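Local atomic coordinates of terminase, small subunit (Thermus phage G20c, PDB entry 6EJQ), a protein that probably binds the packaging initiation site of the viral DNA and regulates the large terminase subunit's ATPase, working as a ring of nine subunits. Residues M87-N92 and T99-G104; K78-I83 and A116-R121; Q68-A73 and Q127-A132. One frame throughout, in Å; residues are numbered along the deposited sequence.

Contact 1 of 3, residues M87-N92 and T99-G104; sequences MLRNYN and TEHPDG
R89 leaves its helix with CG opposite the backbone N (chi1 -175°) and runs on extended until a bend at chi3 (82°) lays its guanidinium over one face of the H101 ring. The two groups are nearly parallel, with planes 12° apart and centres 3.8 Å apart, in an offset stack: CZ of R89 sits toward the rim of the imidazole, 3.7 Å from H101 CG. The aliphatic part joins in, R89 CG lying 3.8 Å from H101 CE1. Arginine suits the place because its flat cation can stack and still offer N-H groups at its edge. There NH1 forms a salt bridge with D103 OD2 at 3.2 Å; the carboxylate is met from above its plane and the two flat groups are steeply inclined. D103 is carried in by the type I turn H101–G104, and its other oxygen, OD1, is hydrogen-bonded to the hydroxyl of T105. At the far edge of the ring, H101 NE2 donates to N90 OD1 (2.9 Å), in the plane of the imidazole but above the carbonyl plane of the amide. A neutral imidazole would probably be preferred so near the arginine's charge. The buried OD1 of N90 is gripped a second time by the backbone N of I108, while ND2 bonds N86 O one turn back on its own helix, steadying the amide. The contact thus pins the loop following helix 59-95 back onto that helix, with V107 packed against N90 and H101, close to where helix 112-139 begins.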
ATOM      1  N   MET B  87      -3.447 -24.090 -12.647  1.00 40.65           N
ATOM      2  CA  MET B  87      -4.206 -22.867 -12.867  1.00 40.12           C
ATOM      3  C   MET B  87      -4.411 -22.592 -14.346  1.00 40.07           C
ATOM      4  O   MET B  87      -5.522 -22.297 -14.760  1.00 39.99           O
ATOM      5  CB  MET B  87      -3.518 -21.680 -12.195  1.00 38.88           C
ATOM      6  CG  MET B  87      -3.562 -21.740 -10.682  1.00 38.28           C
ATOM      7  SD  MET B  87      -2.391 -20.601  -9.931  1.00 38.55           S
ATOM      8  CE  MET B  87      -3.307 -19.072 -10.081  1.00 40.29           C
ATOM      9  N   LEU B  88      -3.337 -22.701 -15.125  1.00 41.23           N
ATOM     10  CA  LEU B  88      -3.403 -22.585 -16.579  1.00 44.01           C
ATOM     11  C   LEU B  88      -4.336 -23.606 -17.197  1.00 46.13           C
ATOM     12  O   LEU B  88      -5.119 -23.273 -18.086  1.00 45.85           O
ATOM     13  CB  LEU B  88      -2.034 -22.825 -17.225  1.00 45.60           C
ATOM     14  CG  LEU B  88      -1.168 -21.657 -17.631  1.00 47.77           C
ATOM     15  CD1 LEU B  88       0.007 -22.223 -18.423  1.00 48.46           C
ATOM     16  CD2 LEU B  88      -1.949 -20.630 -18.452  1.00 49.58           C
ATOM     17  N   ARG B  89      -4.193 -24.857 -16.760  1.00 45.46           N
ATOM     18  CA  ARG B  89      -5.000 -25.968 -17.263  1.00 46.46           C
ATOM     19  C   ARG B  89      -6.474 -25.662 -17.070  1.00 44.60           C
ATOM     20  O   ARG B  89      -7.279 -25.821 -17.986  1.00 44.66           O
ATOM     21  CB  ARG B  89      -4.627 -27.258 -16.525  1.00 50.20           C
ATOM     22  CG  ARG B  89      -5.313 -28.514 -17.025  1.00 54.14           C
ATOM     23  CD  ARG B  89      -4.733 -29.768 -16.386  1.00 57.74           C
ATOM     24  NE  ARG B  89      -5.301 -30.041 -15.055  1.00 60.50           N
ATOM     25  CZ  ARG B  89      -5.886 -31.180 -14.657  1.00 60.54           C
ATOM     26  NH1 ARG B  89      -6.011 -32.232 -15.471  1.00 60.93           N
ATOM     27  NH2 ARG B  89      -6.345 -31.278 -13.407  1.00 59.80           N
ATOM     28  N   ASN B  90      -6.810 -25.216 -15.868  1.00 43.61           N
ATOM     29  CA  ASN B  90      -8.175 -24.831 -15.546  1.00 43.49           C
ATOM     30  C   ASN B  90      -8.657 -23.642 -16.367  1.00 43.98           C
ATOM     31  O   ASN B  90      -9.773 -23.681 -16.878  1.00 46.62           O
ATOM     32  CB  ASN B  90      -8.319 -24.565 -14.056  1.00 42.04           C
ATOM     33  CG  ASN B  90      -8.472 -25.843 -13.264  1.00 43.48           C
ATOM     34  OD1 ASN B  90      -9.493 -26.513 -13.365  1.00 43.28           O
ATOM     35  ND2 ASN B  90      -7.458 -26.192 -12.479  1.00 46.48           N
ATOM     36  N   TYR B  91      -7.821 -22.612 -16.515  1.00 42.69           N
ATOM     37  CA  TYR B  91      -8.175 -21.461 -17.339  1.00 41.34           C
ATOM     38  C   TYR B  91      -8.470 -21.879 -18.777  1.00 44.45           C
ATOM     39  O   TYR B  91      -9.442 -21.406 -19.371  1.00 46.86           O
ATOM     40  CB  TYR B  91      -7.085 -20.387 -17.343  1.00 40.60           C
ATOM     41  CG  TYR B  91      -7.485 -19.162 -18.159  1.00 39.33           C
ATOM     42  CD1 TYR B  91      -8.373 -18.232 -17.645  1.00 37.81           C
ATOM     43  CD2 TYR B  91      -7.006 -18.968 -19.452  1.00 38.61           C
ATOM     44  CE1 TYR B  91      -8.761 -17.133 -18.382  1.00 39.78           C
ATOM     45  CE2 TYR B  91      -7.391 -17.869 -20.205  1.00 38.75           C
ATOM     46  CZ  TYR B  91      -8.271 -16.954 -19.664  1.00 40.29           C
ATOM     47  OH  TYR B  91      -8.679 -15.854 -20.384  1.00 41.49           O
ATOM     48  N   ASN B  92      -7.621 -22.730 -19.339  1.00 45.11           N
ATOM     49  CA  ASN B  92      -7.790 -23.190 -20.715  1.00 45.07           C
ATOM     50  C   ASN B  92      -9.021 -24.076 -20.860  1.00 47.60           C
ATOM     51  O   ASN B  92      -9.729 -23.972 -21.851  1.00 51.42           O
ATOM     52  CB  ASN B  92      -6.531 -23.908 -21.230  1.00 44.19           C
ATOM     53  CG  ASN B  92      -5.345 -22.968 -21.393  1.00 46.25           C
ATOM     54  OD1 ASN B  92      -5.510 -21.753 -21.514  1.00 48.16           O
ATOM     55  ND2 ASN B  92      -4.138 -23.525 -21.376  1.00 45.00           N
ATOM     56  N   THR B  99     -16.292 -28.647 -18.393  1.00 59.32           N
ATOM     57  CA  THR B  99     -16.561 -28.682 -16.947  1.00 61.07           C
ATOM     58  C   THR B  99     -15.725 -29.747 -16.218  1.00 57.79           C
ATOM     59  O   THR B  99     -15.767 -29.837 -14.985  1.00 57.20           O
ATOM     60  CB  THR B  99     -18.055 -28.959 -16.681  1.00 62.68           C
ATOM     61  OG1 THR B  99     -18.439 -30.185 -17.320  1.00 62.77           O
ATOM     62  CG2 THR B  99     -18.899 -27.823 -17.227  1.00 62.27           C
ATOM     63  N   GLU B 100     -14.948 -30.512 -16.983  1.00 55.83           N
ATOM     64  CA  GLU B 100     -14.268 -31.704 -16.506  1.00 57.21           C
ATOM     65  C   GLU B 100     -13.014 -31.919 -17.358  1.00 54.58           C
ATOM     66  O   GLU B 100     -13.050 -31.767 -18.588  1.00 50.56           O
ATOM     67  CB  GLU B 100     -15.224 -32.899 -16.625  1.00 61.51           C
ATOM     68  CG  GLU B 100     -14.728 -34.218 -16.051  1.00 65.84           C
ATOM     69  CD  GLU B 100     -15.776 -35.322 -16.149  1.00 68.60           C
ATOM     70  OE1 GLU B 100     -15.501 -36.357 -16.792  1.00 71.09           O
ATOM     71  OE2 GLU B 100     -16.879 -35.154 -15.590  1.00 69.78           O
ATOM     72  N   HIS B 101     -11.903 -32.250 -16.703  1.00 50.99           N
ATOM     73  CA  HIS B 101     -10.652 -32.509 -17.413  1.00 51.75           C
ATOM     74  C   HIS B 101     -10.667 -33.942 -17.963  1.00 53.28           C
ATOM     75  O   HIS B 101     -11.529 -34.739 -17.580  1.00 52.97           O
ATOM     76  CB  HIS B 101      -9.443 -32.266 -16.495  1.00 49.82           C
ATOM     77  CG  HIS B 101      -9.345 -30.858 -15.991  1.00 47.80           C
ATOM     78  ND1 HIS B 101      -8.945 -29.812 -16.792  1.00 46.37           N
ATOM     79  CD2 HIS B 101      -9.623 -30.322 -14.777  1.00 44.95           C
ATOM     80  CE1 HIS B 101      -8.975 -28.692 -16.090  1.00 46.88           C
ATOM     81  NE2 HIS B 101      -9.378 -28.975 -14.864  1.00 44.28           N
ATOM     82  N   PRO B 102      -9.731 -34.273 -18.876  1.00 52.72           N
ATOM     83  CA  PRO B 102      -9.613 -35.660 -19.345  1.00 54.54           C
ATOM     84  C   PRO B 102      -9.430 -36.709 -18.233  1.00 54.46           C
ATOM     85  O   PRO B 102      -9.880 -37.839 -18.394  1.00 54.17           O
ATOM     86  CB  PRO B 102      -8.381 -35.611 -20.262  1.00 56.26           C
ATOM     87  CG  PRO B 102      -8.375 -34.219 -20.802  1.00 55.48           C
ATOM     88  CD  PRO B 102      -8.925 -33.347 -19.695  1.00 55.28           C
ATOM     89  N   ASP B 103      -8.798 -36.334 -17.118  1.00 55.14           N
ATOM     90  CA  ASP B 103      -8.642 -37.246 -15.963  1.00 57.15           C
ATOM     91  C   ASP B 103      -9.872 -37.376 -15.037  1.00 53.09           C
ATOM     92  O   ASP B 103      -9.783 -38.031 -13.997  1.00 54.86           O
ATOM     93  CB  ASP B 103      -7.375 -36.894 -15.141  1.00 60.02           C
ATOM     94  CG  ASP B 103      -7.438 -35.513 -14.466  1.00 61.78           C
ATOM     95  OD1 ASP B 103      -8.518 -34.877 -14.425  1.00 59.56           O
ATOM     96  OD2 ASP B 103      -6.377 -35.061 -13.979  1.00 63.23           O
ATOM     97  N   GLY B 104     -10.999 -36.759 -15.394  1.00 50.24           N
ATOM     98  CA  GLY B 104     -12.216 -36.818 -14.579  1.00 50.08           C
ATOM     99  C   GLY B 104     -12.375 -35.715 -13.535  1.00 51.67           C
ATOM    100  O   GLY B 104     -13.481 -35.526 -13.020  1.00 52.52           O
TER

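Contact 2 of 3, residues K78-I83 and A116-R121; sequences KDLLAI and AAMADR
M118 reaches across from helix 112-139 to fit between L80 and I83 of helix 59-95, and its path can be followed atom by atom. CB is directed at the opposing helix and also touches M87, one turn beyond I83. CG, set opposite the backbone N by chi1, passes 4.2 Å from the carbonyl O of L80. The chain then turns at chi2 (61°), which brings SD against L80: the sulfur lies 4.0 Å from L80 CB and equally 4.0 Å from L80 CD2, so it lies across the leucine side chain. A second turn of M118 in the same sense, at chi3 (76°), swings its CE away from the leucine and onto I83, where it meets CG2 at 4.0 Å. Unbranched and flexible, methionine suits a place where one side chain must serve two neighbours on the other helix, whereas L80 and I83 offer branched, stiffer surfaces that it crosses at about a right angle. The remaining methyl of L80, CD1, packs 4.2 Å from CB of R121. Only the base of that arginine belongs to the apolar contact, for its guanidinium leads away toward the interface with a neighbouring subunit. No hydrogen bond crosses between the segments; the join is made by buried apolar groups. The two helix segments run close to antiparallel, with 158° between their directions and their axes 9.8 Å apart, the two arms of an alpha-helical hairpin. I122 and I125 extend the apolar seam along helix 112-139 beside L80, Y84 of helix 59-95 flanks M118, and P112 of a neighbouring subunit covers both I83 and M118, so that the hairpin core runs on into the interface between subunits.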
ATOM      1  N   LYS B  78       9.165 -25.152  -6.778  1.00 35.16           N
ATOM      2  CA  LYS B  78       8.687 -26.318  -7.515  1.00 36.44           C
ATOM      3  C   LYS B  78       7.220 -26.632  -7.223  1.00 34.30           C
ATOM      4  O   LYS B  78       6.473 -27.000  -8.132  1.00 34.19           O
ATOM      5  CB  LYS B  78       9.570 -27.519  -7.241  1.00 38.98           C
ATOM      6  CG  LYS B  78       9.352 -28.683  -8.188  1.00 41.58           C
ATOM      7  CD  LYS B  78      10.318 -29.799  -7.827  1.00 44.24           C
ATOM      8  CE  LYS B  78       9.868 -31.134  -8.383  1.00 47.21           C
ATOM      9  NZ  LYS B  78      10.291 -31.241  -9.796  1.00 50.76           N
ATOM     10  N   ASP B  79       6.806 -26.467  -5.970  1.00 35.17           N
ATOM     11  CA  ASP B  79       5.387 -26.575  -5.612  1.00 34.73           C
ATOM     12  C   ASP B  79       4.544 -25.535  -6.352  1.00 36.55           C
ATOM     13  O   ASP B  79       3.491 -25.869  -6.903  1.00 38.66           O
ATOM     14  CB  ASP B  79       5.177 -26.417  -4.111  1.00 34.53           C
ATOM     15  CG  ASP B  79       5.742 -27.567  -3.311  1.00 36.35           C
ATOM     16  OD1 ASP B  79       5.998 -28.654  -3.881  1.00 38.92           O
ATOM     17  OD2 ASP B  79       5.926 -27.380  -2.096  1.00 35.89           O
ATOM     18  N   LEU B  80       5.015 -24.289  -6.360  1.00 36.47           N
ATOM     19  CA  LEU B  80       4.309 -23.195  -7.017  1.00 36.33           C
ATOM     20  C   LEU B  80       4.200 -23.399  -8.523  1.00 34.44           C
ATOM     21  O   LEU B  80       3.154 -23.137  -9.098  1.00 34.22           O
ATOM     22  CB  LEU B  80       4.966 -21.840  -6.703  1.00 36.48           C
ATOM     23  CG  LEU B  80       4.971 -21.394  -5.235  1.00 37.54           C
ATOM     24  CD1 LEU B  80       5.510 -19.979  -5.122  1.00 37.62           C
ATOM     25  CD2 LEU B  80       3.602 -21.487  -4.579  1.00 38.15           C
ATOM     26  N   LEU B  81       5.269 -23.877  -9.151  1.00 35.43           N
ATOM     27  CA  LEU B  81       5.238 -24.213 -10.584  1.00 35.26           C
ATOM     28  C   LEU B  81       4.168 -25.243 -10.928  1.00 34.53           C
ATOM     29  O   LEU B  81       3.471 -25.090 -11.921  1.00 36.12           O
ATOM     30  CB  LEU B  81       6.599 -24.699 -11.059  1.00 35.08           C
ATOM     31  CG  LEU B  81       7.641 -23.589 -11.233  1.00 34.64           C
ATOM     32  CD1 LEU B  81       9.049 -24.134 -11.105  1.00 33.43           C
ATOM     33  CD2 LEU B  81       7.461 -22.875 -12.561  1.00 36.09           C
ATOM     34  N   ALA B  82       4.025 -26.268 -10.099  1.00 35.44           N
ATOM     35  CA  ALA B  82       2.964 -27.266 -10.290  1.00 37.29           C
ATOM     36  C   ALA B  82       1.572 -26.645 -10.132  1.00 37.48           C
ATOM     37  O   ALA B  82       0.675 -26.927 -10.923  1.00 37.74           O
ATOM     38  CB  ALA B  82       3.128 -28.433  -9.319  1.00 37.08           C
ATOM     39  N   ILE B  83       1.403 -25.802  -9.115  1.00 36.56           N
ATOM     40  CA  ILE B  83       0.155 -25.077  -8.929  1.00 37.10           C
ATOM     41  C   ILE B  83      -0.118 -24.147 -10.127  1.00 38.82           C
ATOM     42  O   ILE B  83      -1.247 -24.101 -10.617  1.00 39.04           O
ATOM     43  CB  ILE B  83       0.126 -24.311  -7.595  1.00 37.44           C
ATOM     44  CG1 ILE B  83       0.098 -25.312  -6.426  1.00 37.29           C
ATOM     45  CG2 ILE B  83      -1.087 -23.382  -7.521  1.00 37.43           C
ATOM     46  CD1 ILE B  83       0.507 -24.732  -5.095  1.00 37.90           C
ATOM     47  N   ALA B 116      -1.081 -14.476 -13.426  1.00 36.04           N
ATOM     48  CA  ALA B 116      -0.016 -13.478 -13.485  1.00 35.60           C
ATOM     49  C   ALA B 116       0.677 -13.334 -12.137  1.00 34.63           C
ATOM     50  O   ALA B 116       1.903 -13.274 -12.067  1.00 34.93           O
ATOM     51  CB  ALA B 116      -0.573 -12.129 -13.930  1.00 36.09           C
ATOM     52  N   ALA B 117      -0.116 -13.297 -11.073  1.00 33.32           N
ATOM     53  CA  ALA B 117       0.418 -13.142  -9.725  1.00 34.60           C
ATOM     54  C   ALA B 117       1.300 -14.320  -9.327  1.00 34.21           C
ATOM     55  O   ALA B 117       2.339 -14.134  -8.698  1.00 37.20           O
ATOM     56  CB  ALA B 117      -0.711 -12.953  -8.707  1.00 32.21           C
ATOM     57  N   MET B 118       0.890 -15.522  -9.705  1.00 34.78           N
ATOM     58  CA  MET B 118       1.655 -16.722  -9.395  1.00 34.88           C
ATOM     59  C   MET B 118       2.965 -16.765 -10.178  1.00 35.26           C
ATOM     60  O   MET B 118       3.991 -17.174  -9.629  1.00 35.74           O
ATOM     61  CB  MET B 118       0.828 -17.985  -9.656  1.00 34.28           C
ATOM     62  CG  MET B 118       1.542 -19.288  -9.301  1.00 34.84           C
ATOM     63  SD  MET B 118       1.979 -19.382  -7.556  1.00 35.57           S
ATOM     64  CE  MET B 118       0.392 -19.736  -6.821  1.00 35.41           C
ATOM     65  N   ALA B 119       2.938 -16.361 -11.449  1.00 34.51           N
ATOM     66  CA  ALA B 119       4.168 -16.306 -12.252  1.00 34.57           C
ATOM     67  C   ALA B 119       5.172 -15.365 -11.616  1.00 34.66           C
ATOM     68  O   ALA B 119       6.360 -15.658 -11.563  1.00 34.98           O
ATOM     69  CB  ALA B 119       3.883 -15.875 -13.682  1.00 33.84           C
ATOM     70  N   ASP B 120       4.676 -14.243 -11.122  1.00 36.78           N
ATOM     71  CA  ASP B 120       5.511 -13.262 -10.440  1.00 39.19           C
ATOM     72  C   ASP B 120       6.146 -13.766  -9.127  1.00 38.02           C
ATOM     73  O   ASP B 120       7.309 -13.457  -8.850  1.00 36.01           O
ATOM     74  CB  ASP B 120       4.705 -12.000 -10.169  1.00 41.38           C
ATOM     75  CG  ASP B 120       5.578 -10.849  -9.768  1.00 42.90           C
ATOM     76  OD1 ASP B 120       6.514 -10.504 -10.522  1.00 45.48           O
ATOM     77  OD2 ASP B 120       5.330 -10.303  -8.686  1.00 47.62           O
ATOM     78  N   ARG B 121       5.386 -14.529  -8.340  1.00 37.00           N
ATOM     79  CA  ARG B 121       5.918 -15.212  -7.150  1.00 38.88           C
ATOM     80  C   ARG B 121       7.071 -16.174  -7.506  1.00 38.36           C
ATOM     81  O   ARG B 121       8.077 -16.253  -6.794  1.00 36.79           O
ATOM     82  CB  ARG B 121       4.823 -16.011  -6.457  1.00 41.64           C
ATOM     83  CG  ARG B 121       3.701 -15.189  -5.840  1.00 45.52           C
ATOM     84  CD  ARG B 121       4.155 -14.507  -4.570  1.00 49.81           C
ATOM     85  NE  ARG B 121       3.039 -14.206  -3.683  1.00 54.95           N
ATOM     86  CZ  ARG B 121       3.161 -13.678  -2.465  1.00 56.93           C
ATOM     87  NH1 ARG B 121       4.358 -13.373  -1.956  1.00 59.07           N
ATOM     88  NH2 ARG B 121       2.069 -13.443  -1.747  1.00 59.30           N
TER

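Contact 3 of 3, residues Q68-A73 and Q127-A132; sequences QALERA and QERITA
L70 makes the tight part of this contact, pressing its branched end onto helix 112-139 between R129 and A132. Its CG lies opposite the carbonyl carbon (chi1 -62°), a setting that carries both methyls across to the other helix. CD2 does most of the touching: it is 3.9 Å from A132 CB and 4.0 Å from R129 CA, while CD1 lies 4.2 Å from R129 CG. Alanine suits its position because a single methyl lets the leucine come close to the helix backbone; the CA atoms of L70 and R129 are 6.3 Å apart. The arginine contributes the aliphatic start of its chain here and keeps its charge elsewhere.

The other side of the contact is looser and polar, bridged by water. A bend at chi3 (63°) turns the guanidinium of R129 along the gap, where NH1 gives a hydrogen bond of 2.8 Å to a water lying in the guanidinium plane. That water in turn donates to L70 O at 2.7 Å, thereby joining the backbone of one helix to the charged end of a side chain of the other. NH2 forms a salt bridge with D126, and NE another with E65 of a neighbouring subunit; these two acidic partners would be expected to offset the like charge of R74, which comes close to NE.

L133 continues the apolar strip beside L70, and I125 does so beside A73, along the seam between the antiparallel helices 59-95 and 112-139. On its flanks, R72 forms a salt bridge with the D126 of a neighbouring subunit, placing this hairpin among its copies in the ring.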
ATOM      1  N   GLN B  68      21.089 -23.391   2.646  1.00 42.39           N
ATOM      2  CA  GLN B  68      19.838 -24.039   3.046  1.00 45.10           C
ATOM      3  C   GLN B  68      18.607 -23.219   2.675  1.00 40.80           C
ATOM      4  O   GLN B  68      17.621 -23.772   2.232  1.00 40.26           O
ATOM      5  CB  GLN B  68      19.827 -24.356   4.540  1.00 50.26           C
ATOM      6  CG  GLN B  68      20.788 -25.483   4.904  1.00 60.26           C
ATOM      7  CD  GLN B  68      20.684 -25.897   6.359  1.00 66.73           C
ATOM      8  OE1 GLN B  68      19.700 -26.516   6.770  1.00 74.70           O
ATOM      9  NE2 GLN B  68      21.694 -25.549   7.149  1.00 71.44           N
ATOM     10  N   ALA B  69      18.674 -21.904   2.845  1.00 40.77           N
ATOM     11  CA  ALA B  69      17.556 -21.016   2.496  1.00 39.28           C
ATOM     12  C   ALA B  69      17.212 -21.101   1.010  1.00 37.51           C
ATOM     13  O   ALA B  69      16.035 -21.161   0.639  1.00 35.88           O
ATOM     14  CB  ALA B  69      17.870 -19.580   2.885  1.00 37.84           C
ATOM     15  N   LEU B  70      18.243 -21.121   0.174  1.00 36.80           N
ATOM     16  CA  LEU B  70      18.053 -21.188  -1.271  1.00 36.98           C
ATOM     17  C   LEU B  70      17.498 -22.532  -1.715  1.00 36.47           C
ATOM     18  O   LEU B  70      16.649 -22.576  -2.599  1.00 37.16           O
ATOM     19  CB  LEU B  70      19.342 -20.845  -2.017  1.00 37.02           C
ATOM     20  CG  LEU B  70      19.872 -19.423  -1.768  1.00 38.20           C
ATOM     21  CD1 LEU B  70      21.063 -19.132  -2.662  1.00 38.93           C
ATOM     22  CD2 LEU B  70      18.791 -18.368  -1.936  1.00 38.39           C
ATOM     23  N   GLU B  71      17.930 -23.617  -1.083  1.00 35.80           N
ATOM     24  CA  GLU B  71      17.380 -24.936  -1.396  1.00 36.87           C
ATOM     25  C   GLU B  71      15.915 -25.040  -0.971  1.00 35.70           C
ATOM     26  O   GLU B  71      15.094 -25.601  -1.699  1.00 35.36           O
ATOM     27  CB  GLU B  71      18.210 -26.050  -0.742  1.00 38.15           C
ATOM     28  CG  GLU B  71      17.836 -27.486  -1.138  1.00 38.69           C
ATOM     29  CD  GLU B  71      18.014 -27.783  -2.627  1.00 39.82           C
ATOM     30  OE1 GLU B  71      18.798 -27.090  -3.314  1.00 38.82           O
ATOM     31  OE2 GLU B  71      17.351 -28.720  -3.116  1.00 41.70           O
ATOM     32  N   ARG B  72      15.596 -24.506   0.203  1.00 34.36           N
ATOM     33  CA  ARG B  72      14.225 -24.513   0.691  1.00 36.03           C
ATOM     34  C   ARG B  72      13.350 -23.723  -0.282  1.00 35.17           C
ATOM     35  O   ARG B  72      12.263 -24.155  -0.631  1.00 36.11           O
ATOM     36  CB  ARG B  72      14.118 -23.925   2.113  1.00 37.23           C
ATOM     37  CG  ARG B  72      12.851 -24.353   2.844  1.00 38.19           C
ATOM     38  CD  ARG B  72      12.387 -23.352   3.892  1.00 39.06           C
ATOM     39  NE  ARG B  72      13.398 -23.002   4.898  1.00 41.22           N
ATOM     40  CZ  ARG B  72      13.774 -23.770   5.927  1.00 40.54           C
ATOM     41  NH1 ARG B  72      13.284 -24.992   6.106  1.00 42.33           N
ATOM     42  NH2 ARG B  72      14.683 -23.318   6.773  1.00 42.16           N
ATOM     43  N   ALA B  73      13.841 -22.573  -0.724  1.00 34.59           N
ATOM     44  CA  ALA B  73      13.130 -21.767  -1.703  1.00 34.69           C
ATOM     45  C   ALA B  73      12.923 -22.519  -3.033  1.00 35.46           C
ATOM     46  O   ALA B  73      11.840 -22.431  -3.617  1.00 36.33           O
ATOM     47  CB  ALA B  73      13.855 -20.449  -1.923  1.00 35.28           C
ATOM     48  N   GLN B 127      14.966 -14.219  -8.651  1.00 37.62           N
ATOM     49  CA  GLN B 127      15.729 -12.991  -8.432  1.00 37.69           C
ATOM     50  C   GLN B 127      16.291 -12.898  -7.019  1.00 36.81           C
ATOM     51  O   GLN B 127      17.424 -12.468  -6.828  1.00 36.16           O
ATOM     52  CB  GLN B 127      14.902 -11.752  -8.784  1.00 39.11           C
ATOM     53  CG  GLN B 127      14.622 -11.598 -10.281  1.00 42.90           C
ATOM     54  CD  GLN B 127      15.856 -11.818 -11.176  1.00 47.35           C
ATOM     55  OE1 GLN B 127      15.809 -12.601 -12.142  1.00 47.10           O
ATOM     56  NE2 GLN B 127      16.968 -11.139 -10.848  1.00 46.37           N
ATOM     57  N   GLU B 128      15.503 -13.324  -6.041  1.00 36.66           N
ATOM     58  CA  GLU B 128      15.975 -13.458  -4.670  1.00 38.34           C
ATOM     59  C   GLU B 128      17.155 -14.430  -4.550  1.00 36.67           C
ATOM     60  O   GLU B 128      18.098 -14.159  -3.804  1.00 36.89           O
ATOM     61  CB  GLU B 128      14.822 -13.856  -3.749  1.00 40.92           C
ATOM     62  CG  GLU B 128      13.871 -12.690  -3.499  1.00 44.03           C
ATOM     63  CD  GLU B 128      12.524 -13.073  -2.896  1.00 46.61           C
ATOM     64  OE1 GLU B 128      12.205 -14.277  -2.733  1.00 48.15           O
ATOM     65  OE2 GLU B 128      11.756 -12.132  -2.606  1.00 51.55           O
ATOM     66  N   ARG B 129      17.118 -15.528  -5.304  1.00 36.68           N
ATOM     67  CA  ARG B 129      18.260 -16.460  -5.393  1.00 35.67           C
ATOM     68  C   ARG B 129      19.501 -15.763  -5.937  1.00 34.87           C
ATOM     69  O   ARG B 129      20.565 -15.842  -5.340  1.00 34.81           O
ATOM     70  CB  ARG B 129      17.933 -17.678  -6.263  1.00 36.15           C
ATOM     71  CG  ARG B 129      19.050 -18.711  -6.332  1.00 37.81           C
ATOM     72  CD  ARG B 129      18.520 -20.110  -6.587  1.00 38.49           C
ATOM     73  NE  ARG B 129      17.857 -20.165  -7.870  1.00 41.42           N
ATOM     74  CZ  ARG B 129      16.571 -20.422  -8.110  1.00 40.40           C
ATOM     75  NH1 ARG B 129      15.692 -20.711  -7.152  1.00 40.53           N
ATOM     76  NH2 ARG B 129      16.168 -20.400  -9.371  1.00 40.76           N
ATOM     77  N   ILE B 130      19.345 -15.062  -7.054  1.00 34.03           N
ATOM     78  CA  ILE B 130      20.453 -14.361  -7.693  1.00 34.18           C
ATOM     79  C   ILE B 130      21.055 -13.323  -6.741  1.00 35.22           C
ATOM     80  O   ILE B 130      22.275 -13.257  -6.583  1.00 32.74           O
ATOM     81  CB  ILE B 130      20.005 -13.747  -9.029  1.00 33.94           C
ATOM     82  CG1 ILE B 130      19.763 -14.873 -10.035  1.00 34.74           C
ATOM     83  CG2 ILE B 130      21.040 -12.783  -9.595  1.00 34.21           C
ATOM     84  CD1 ILE B 130      18.801 -14.498 -11.137  1.00 36.16           C
ATOM     85  N   THR B 131      20.190 -12.559  -6.080  1.00 36.81           N
ATOM     86  CA  THR B 131      20.610 -11.546  -5.103  1.00 37.21           C
ATOM     87  C   THR B 131      21.431 -12.168  -3.959  1.00 37.32           C
ATOM     88  O   THR B 131      22.536 -11.706  -3.653  1.00 36.01           O
ATOM     89  CB  THR B 131      19.385 -10.801  -4.535  1.00 37.10           C
ATOM     90  OG1 THR B 131      18.708 -10.123  -5.604  1.00 38.10           O
ATOM     91  CG2 THR B 131      19.786  -9.791  -3.468  1.00 38.00           C
ATOM     92  N   ALA B 132      20.899 -13.230  -3.366  1.00 37.00           N
ATOM     93  CA  ALA B 132      21.584 -13.938  -2.276  1.00 36.51           C
ATOM     94  C   ALA B 132      22.901 -14.586  -2.716  1.00 37.59           C
ATOM     95  O   ALA B 132      23.895 -14.527  -1.988  1.00 39.05           O
ATOM     96  CB  ALA B 132      20.665 -14.973  -1.661  1.00 36.09           C
TER
HETATM   97  O   HOH W   1      16.254 -20.625  -4.412  1.00 30.92           O

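In the fold
The three contacts follow one long helical hairpin from its turn toward its open end, all of them on helix 59-95. Contact 1 folds the connecting loop onto that helix, whereas contacts 2 and 3 join it to helix 112-139. Centres of contacts 1 and 2 are about 17 Å apart, and the two touch through M87 SD and M118 CB at 4.2 Å. Contact 3 is centred about 16 Å beyond contact 2, with nearest atoms about 5 Å apart, and about 32 Å from contact 1. Polar grip at the loop thus gives way to an apolar middle, then to a mixed, water-bridged join. Neighbouring subunits border all three, consistent with a hairpin that builds the nine-membered ring.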